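Local coordinates for taurine dioxygenase (Burkholderia ambifaria, PDB 5VN6), which probably oxidises taurine as a metal-dependent dioxygenase of the TfdA family, and here carries a magnesium ion at its metal site, at residues Glu12-Ala17 with Tyr245-Arg250; Leu156-Ser161 with Ala205-Phe210. All blocks are in the same frame, centred on the assembly; numbering follows the deposited sequence.

Contact 1. Residues Glu12-Ala17 with Tyr245-Arg250; sequences EPLTCA and YQVRWR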
loop_
_atom_site.group_PDB
_atom_site.type_symbol
_atom_site.label_atom_id
_atom_site.label_comp_id
_atom_site.label_asym_id
_atom_site.label_seq_id
_atom_site.Cartn_x
_atom_site.Cartn_y
_atom_site.Cartn_z
ATOM N N GLU A 12 11.422 15.360 -10.094
ATOM C CA GLU A 12 12.027 14.377 -9.190
ATOM C C GLU A 12 11.076 13.215 -8.939
ATOM O O GLU A 12 10.159 13.332 -8.107
ATOM C CB GLU A 12 12.433 15.033 -7.870
ATOM C CG GLU A 12 13.752 15.820 -7.951
ATOM C CD GLU A 12 14.351 16.137 -6.581
ATOM O OE1 GLU A 12 13.922 15.526 -5.575
ATOM O OE2 GLU A 12 15.256 16.996 -6.511
ATOM N N PRO A 13 11.237 12.087 -9.632
ATOM C CA PRO A 13 10.338 10.947 -9.401
ATOM C C PRO A 13 10.427 10.457 -7.962
ATOM O O PRO A 13 11.487 10.497 -7.340
ATOM C CB PRO A 13 10.838 9.885 -10.390
ATOM C CG PRO A 13 11.613 10.655 -11.432
ATOM C CD PRO A 13 12.196 11.844 -10.724
ATOM N N LEU A 14 9.285 10.031 -7.422
ATOM C CA LEU A 14 9.216 9.495 -6.067
ATOM C C LEU A 14 9.478 7.997 -6.021
ATOM O O LEU A 14 9.971 7.492 -5.003
ATOM C CB LEU A 14 7.838 9.771 -5.446
ATOM C CG LEU A 14 7.561 11.149 -4.839
ATOM C CD1 LEU A 14 7.453 12.215 -5.932
ATOM C CD2 LEU A 14 6.301 11.105 -4.007
ATOM N N THR A 15 9.096 7.283 -7.082
ATOM C CA THR A 15 9.266 5.842 -7.255
ATOM C C THR A 15 9.567 5.606 -8.730
ATOM O O THR A 15 9.424 6.513 -9.554
ATOM C CB THR A 15 8.001 5.054 -6.873
ATOM O OG1 THR A 15 7.017 5.243 -7.902
ATOM C CG2 THR A 15 7.408 5.555 -5.545
ATOM N N CYS A 16 9.940 4.373 -9.091
ATOM C CA CYS A 16 10.197 4.101 -10.505
ATOM C C CYS A 16 8.911 3.919 -11.302
ATOM O O CYS A 16 8.926 4.005 -12.535
ATOM C CB CYS A 16 11.062 2.845 -10.676
ATOM S SG CYS A 16 12.711 2.956 -9.962
ATOM N N ALA A 17 7.788 3.703 -10.634
ATOM C CA ALA A 17 6.564 3.361 -11.338
ATOM C C ALA A 17 5.632 4.547 -11.535
ATOM O O ALA A 17 4.908 4.588 -12.522
ATOM C CB ALA A 17 5.824 2.263 -10.572
ATOM N N TYR A 245 3.274 -0.766 -7.754
ATOM C CA TYR A 245 2.570 0.163 -8.635
ATOM C C TYR A 245 2.202 1.462 -7.941
ATOM O O TYR A 245 1.516 2.301 -8.541
ATOM C CB TYR A 245 1.281 -0.482 -9.170
ATOM C CG TYR A 245 1.467 -1.830 -9.812
ATOM C CD1 TYR A 245 2.687 -2.185 -10.416
ATOM C CD2 TYR A 245 0.414 -2.758 -9.829
ATOM C CE1 TYR A 245 2.857 -3.448 -11.011
ATOM C CE2 TYR A 245 0.569 -3.995 -10.421
ATOM C CZ TYR A 245 1.790 -4.334 -11.018
ATOM O OH TYR A 245 1.925 -5.573 -11.605
ATOM N N GLN A 246 2.631 1.645 -6.693
ATOM C CA GLN A 246 2.046 2.636 -5.808
ATOM C C GLN A 246 3.028 3.754 -5.485
ATOM O O GLN A 246 4.251 3.582 -5.502
ATOM C CB GLN A 246 1.570 1.994 -4.489
ATOM C CG GLN A 246 0.373 1.065 -4.648
ATOM C CD GLN A 246 0.053 0.349 -3.343
ATOM O OE1 GLN A 246 0.764 0.506 -2.364
ATOM N NE2 GLN A 246 -0.974 -0.485 -3.346
ATOM N N VAL A 247 2.456 4.905 -5.136
ATOM C CA VAL A 247 3.190 5.981 -4.488
ATOM C C VAL A 247 2.323 6.483 -3.345
ATOM O O VAL A 247 1.091 6.433 -3.416
ATOM C CB VAL A 247 3.567 7.123 -5.469
ATOM C CG1 VAL A 247 2.311 7.797 -6.121
ATOM C CG2 VAL A 247 4.424 8.157 -4.779
ATOM N N ARG A 248 2.972 6.950 -2.278
ATOM C CA ARG A 248 2.293 7.460 -1.091
ATOM C C ARG A 248 2.775 8.873 -0.813
ATOM O O ARG A 248 3.978 9.111 -0.726
ATOM C CB ARG A 248 2.537 6.566 0.135
ATOM C CG ARG A 248 1.848 7.089 1.403
ATOM C CD ARG A 248 1.450 5.962 2.339
ATOM N NE ARG A 248 0.867 6.452 3.587
ATOM C CZ ARG A 248 0.175 5.697 4.442
ATOM N NH1 ARG A 248 -0.325 6.228 5.551
ATOM N NH2 ARG A 248 -0.034 4.417 4.183
ATOM N N TRP A 249 1.836 9.809 -0.678
ATOM C CA TRP A 249 2.161 11.220 -0.562
ATOM C C TRP A 249 1.689 11.728 0.788
ATOM O O TRP A 249 0.568 11.422 1.213
ATOM C CB TRP A 249 1.511 12.020 -1.696
ATOM C CG TRP A 249 1.662 13.509 -1.627
ATOM C CD1 TRP A 249 0.670 14.428 -1.359
ATOM C CD2 TRP A 249 2.855 14.271 -1.871
ATOM N NE1 TRP A 249 1.179 15.697 -1.409
ATOM C CE2 TRP A 249 2.515 15.637 -1.716
ATOM C CE3 TRP A 249 4.178 13.933 -2.186
ATOM C CZ2 TRP A 249 3.447 16.669 -1.893
ATOM C CZ3 TRP A 249 5.111 14.966 -2.350
ATOM C CH2 TRP A 249 4.732 16.314 -2.213
ATOM N N ARG A 250 2.553 12.479 1.465
ATOM C CA ARG A 250 2.227 13.084 2.748
ATOM C C ARG A 250 1.947 14.561 2.542
ATOM O O ARG A 250 2.770 15.273 1.961
ATOM C CB ARG A 250 3.360 12.908 3.751
ATOM C CG ARG A 250 3.000 13.466 5.100
ATOM C CD ARG A 250 4.036 13.084 6.144
ATOM N NE ARG A 250 3.756 13.744 7.405
ATOM C CZ ARG A 250 4.479 13.585 8.509
ATOM N NH1 ARG A 250 5.538 12.778 8.508
ATOM N NH2 ARG A 250 4.135 14.233 9.611
#
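Residues 14-17 run along 245-249 in nearly the opposite sense, the end-to-end directions lying 160° apart. Thr-15 faces Val-247 with 6.7 Å between their CA atoms, while the CA atoms of Ala-17 and Tyr-245 stand 5.8 Å apart. The two backbones are not paired as neighbouring strands, and side chains fill the gap. Leu-14 contributes most: its branch CD2 lies 3.6 Å from Val-247 CG2 and meets the edge of the Trp-249 indole near the ring plane, 4.0 Å from CE3. CG of Leu-14 lies opposite its own carbonyl carbon (chi1 -81°), which lets CD2 reach both. The beta-branch of Val-247 suits an extended strand, and CG2, anti to the backbone N, is the methyl turned to Leu-14 and Thr-15. Threonine divides its work: Thr-15 CG2 rests 3.7 Å from Gln-246 O, while Thr-15 OG1 accepts from Ala-17 N in an ST turn (3.2 Å) and also bonds to Ile-18 O. Ala-17, small enough to come close to the backbone, places CB 4.3 Å from Tyr-245 CA. Arg-248, bridged to Asp-132, also hydrogen-bonds through NH2 to Pro-243 O of the second subunit. The family belongs to the cupin clan, consistent with a double-stranded beta-helix of two facing sheets; here the loop after 10-13, an outermost strand of the larger sheet, packs on strand 246-249 of the smaller. Phe-51 of strand 49-52 touches Leu-14 and stacks on Trp-249; strand 133-137 pairs with 246-249, and Leu-140 of helix 138-143 covers Ala-17 and Tyr-245.

Contact 2. Residues Leu156-Ser161 with Ala205-Phe210; sequences LRARHS and AFTTHF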
loop_
_atom_site.group_PDB
_atom_site.type_symbol
_atom_site.label_atom_id
_atom_site.label_comp_id
_atom_site.label_asym_id
_atom_site.label_seq_id
_atom_site.Cartn_x
_atom_site.Cartn_y
_atom_site.Cartn_z
ATOM N N LEU A 156 -13.639 -8.017 -22.315
ATOM C CA LEU A 156 -14.573 -7.920 -21.208
ATOM C C LEU A 156 -15.012 -6.478 -20.983
ATOM O O LEU A 156 -14.245 -5.534 -21.162
ATOM C CB LEU A 156 -13.940 -8.474 -19.920
ATOM C CG LEU A 156 -13.816 -9.994 -19.826
ATOM C CD1 LEU A 156 -13.148 -10.434 -18.488
ATOM C CD2 LEU A 156 -15.204 -10.642 -20.010
ATOM N N ARG A 157 -16.264 -6.324 -20.566
ATOM C CA ARG A 157 -16.822 -5.053 -20.134
ATOM C C ARG A 157 -17.457 -5.283 -18.772
ATOM O O ARG A 157 -17.824 -6.408 -18.426
ATOM C CB ARG A 157 -17.853 -4.506 -21.134
ATOM C CG ARG A 157 -17.327 -4.472 -22.565
ATOM C CD ARG A 157 -18.352 -3.982 -23.619
ATOM N NE ARG A 157 -18.846 -2.640 -23.343
ATOM C CZ ARG A 157 -18.123 -1.537 -23.528
ATOM N NH1 ARG A 157 -16.873 -1.628 -23.973
ATOM N NH2 ARG A 157 -18.637 -0.343 -23.253
ATOM N N ALA A 158 -17.586 -4.215 -17.990
ATOM C CA ALA A 158 -18.037 -4.366 -16.609
ATOM C C ALA A 158 -18.777 -3.107 -16.190
ATOM O O ALA A 158 -18.597 -2.043 -16.785
ATOM C CB ALA A 158 -16.853 -4.635 -15.674
ATOM N N ARG A 159 -19.615 -3.228 -15.156
ATOM C CA ARG A 159 -20.438 -2.109 -14.702
ATOM C C ARG A 159 -19.917 -1.526 -13.389
ATOM O O ARG A 159 -19.441 -2.264 -12.515
ATOM C CB ARG A 159 -21.910 -2.517 -14.585
ATOM C CG ARG A 159 -22.625 -2.381 -15.952
ATOM C CD ARG A 159 -24.128 -2.638 -15.941
ATOM N NE ARG A 159 -24.607 -2.870 -17.304
ATOM C CZ ARG A 159 -24.867 -1.913 -18.199
ATOM N NH1 ARG A 159 -24.724 -0.637 -17.890
ATOM N NH2 ARG A 159 -25.276 -2.236 -19.414
ATOM N N HIS A 160 -19.985 -0.190 -13.289
ATOM C CA HIS A 160 -19.508 0.601 -12.153
ATOM C C HIS A 160 -20.692 1.342 -11.557
ATOM O O HIS A 160 -21.372 2.090 -12.268
ATOM C CB HIS A 160 -18.451 1.609 -12.589
ATOM C CG HIS A 160 -17.299 1.003 -13.320
ATOM N ND1 HIS A 160 -15.993 1.243 -12.962
ATOM C CD2 HIS A 160 -17.253 0.164 -14.383
ATOM C CE1 HIS A 160 -15.188 0.591 -13.780
ATOM N NE2 HIS A 160 -15.926 -0.086 -14.643
ATOM N N SER A 161 -20.933 1.154 -10.265
ATOM C CA SER A 161 -22.226 1.495 -9.690
ATOM C C SER A 161 -22.078 2.513 -8.572
ATOM O O SER A 161 -21.333 2.286 -7.618
ATOM C CB SER A 161 -22.931 0.236 -9.158
ATOM O OG SER A 161 -24.031 0.591 -8.350
ATOM N N ALA A 205 -12.892 -0.355 -7.145
ATOM C CA ALA A 205 -13.833 -0.628 -6.059
ATOM C C ALA A 205 -15.276 -0.371 -6.479
ATOM O O ALA A 205 -16.196 -0.988 -5.934
ATOM C CB ALA A 205 -13.483 0.209 -4.821
ATOM N N PHE A 206 -15.497 0.513 -7.454
ATOM C CA PHE A 206 -16.851 0.770 -7.929
ATOM C C PHE A 206 -17.397 -0.339 -8.816
ATOM O O PHE A 206 -18.607 -0.373 -9.045
ATOM C CB PHE A 206 -16.907 2.087 -8.718
ATOM C CG PHE A 206 -16.720 3.312 -7.869
ATOM C CD1 PHE A 206 -15.699 4.210 -8.146
ATOM C CD2 PHE A 206 -17.551 3.557 -6.786
ATOM C CE1 PHE A 206 -15.518 5.342 -7.369
ATOM C CE2 PHE A 206 -17.376 4.684 -6.008
ATOM C CZ PHE A 206 -16.353 5.584 -6.302
ATOM N N THR A 207 -16.548 -1.232 -9.328
ATOM C CA THR A 207 -16.984 -2.208 -10.319
ATOM C C THR A 207 -17.722 -3.357 -9.634
ATOM O O THR A 207 -17.205 -3.964 -8.684
ATOM C CB THR A 207 -15.784 -2.746 -11.099
ATOM O OG1 THR A 207 -14.972 -1.659 -11.567
ATOM C CG2 THR A 207 -16.246 -3.580 -12.265
ATOM N N THR A 208 -18.928 -3.668 -10.117
ATOM C CA THR A 208 -19.698 -4.728 -9.470
ATOM C C THR A 208 -19.498 -6.089 -10.133
ATOM O O THR A 208 -19.333 -7.091 -9.427
ATOM C CB THR A 208 -21.188 -4.384 -9.451
ATOM O OG1 THR A 208 -21.666 -4.279 -10.796
ATOM C CG2 THR A 208 -21.392 -3.076 -8.738
ATOM N N HIS A 209 -19.509 -6.149 -11.469
ATOM C CA HIS A 209 -19.439 -7.435 -12.162
ATOM C C HIS A 209 -19.180 -7.224 -13.650
ATOM O O HIS A 209 -19.426 -6.142 -14.195
ATOM C CB HIS A 209 -20.736 -8.222 -11.984
ATOM C CG HIS A 209 -21.915 -7.577 -12.644
ATOM N ND1 HIS A 209 -22.435 -6.376 -12.210
ATOM C CD2 HIS A 209 -22.665 -7.952 -13.708
ATOM C CE1 HIS A 209 -23.464 -6.042 -12.974
ATOM N NE2 HIS A 209 -23.626 -6.983 -13.889
ATOM N N PHE A 210 -18.712 -8.298 -14.299
ATOM C CA PHE A 210 -18.606 -8.341 -15.753
ATOM C C PHE A 210 -19.984 -8.572 -16.353
ATOM O O PHE A 210 -20.777 -9.354 -15.821
ATOM C CB PHE A 210 -17.684 -9.475 -16.224
ATOM C CG PHE A 210 -16.284 -9.397 -15.699
ATOM C CD1 PHE A 210 -15.468 -8.293 -15.974
ATOM C CD2 PHE A 210 -15.761 -10.445 -14.954
ATOM C CE1 PHE A 210 -14.153 -8.247 -15.485
ATOM C CE2 PHE A 210 -14.456 -10.403 -14.449
ATOM C CZ PHE A 210 -13.656 -9.315 -14.720
HETATM O O HOH W 1 -20.195 0.027 -6.609
#
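Leu-156 lays its CD1 methyl over the face of the Phe-210 ring, 3.9 Å from the centroid and 12° off the normal, a CH-pi contact that the flat aromatic surface and the branched leucine suit well. Arg-157 O meets the same ring at its edge, and Ala-158 CB comes obliquely to Phe-210 CD1. Ala-158, a single methyl, fits in the close non-hydrogen-bonded pair with Phe-210, its CB 3.6 Å from Thr-207 CG2. Farther along, His-160 and Thr-207 lie side by side and point the same way, with Thr-207 OG1 over one face of the imidazole, 3.2 Å from His-160 CE1. The threonine's chi1 of -49° sets OG1 beside its own backbone N, where Asn-204 N is bonded to it; His-160 ND1 pairs with Ser-110 OG. On the face carrying Arg-159, His-209 ND1 and Thr-208 OG1 share a 2.6 Å hydrogen bond. Backbone bonds run from Arg-159 N to His-209 O (3.1 Å), Thr-208 N to Arg-159 O (2.8 Å) and Ser-161 N to Phe-206 O (3.0 Å). A water donates to both Ser-161 O and Phe-206 O, while the Phe-206 side chain turns to the metal-site side. This antiparallel pair forms the rim of a four-stranded sheet, 207-210 being one of its two outermost strands within the chain; strand 185-192 flanks 157-160, and Leu-232, Leu-233 and Leu-236 of helix 228-237 cover Leu-156, Thr-207 and Phe-210.

Contacts 1 and 2 lie on opposite sides of the chain's centre, their centres 27 Å apart and their nearest atoms about 13 Å apart, so neither touches the other. They stand differently to the magnesium site formed by His-106, Asp-108 and His-266. Contact 1 is set back from it, at second-shell distance or beyond: the Val-247 side chain is about 8 Å from that of His-266, and the Trp-249 side chain about 13 Å from the ion. Contact 2 borders the site, with the Phe-206 side chain about 4 Å from that of His-106 and about 7 Å from magnesium. Residues 156-161 and 205-210 both fall, in sequence, between the segments 12-17 and 245-250.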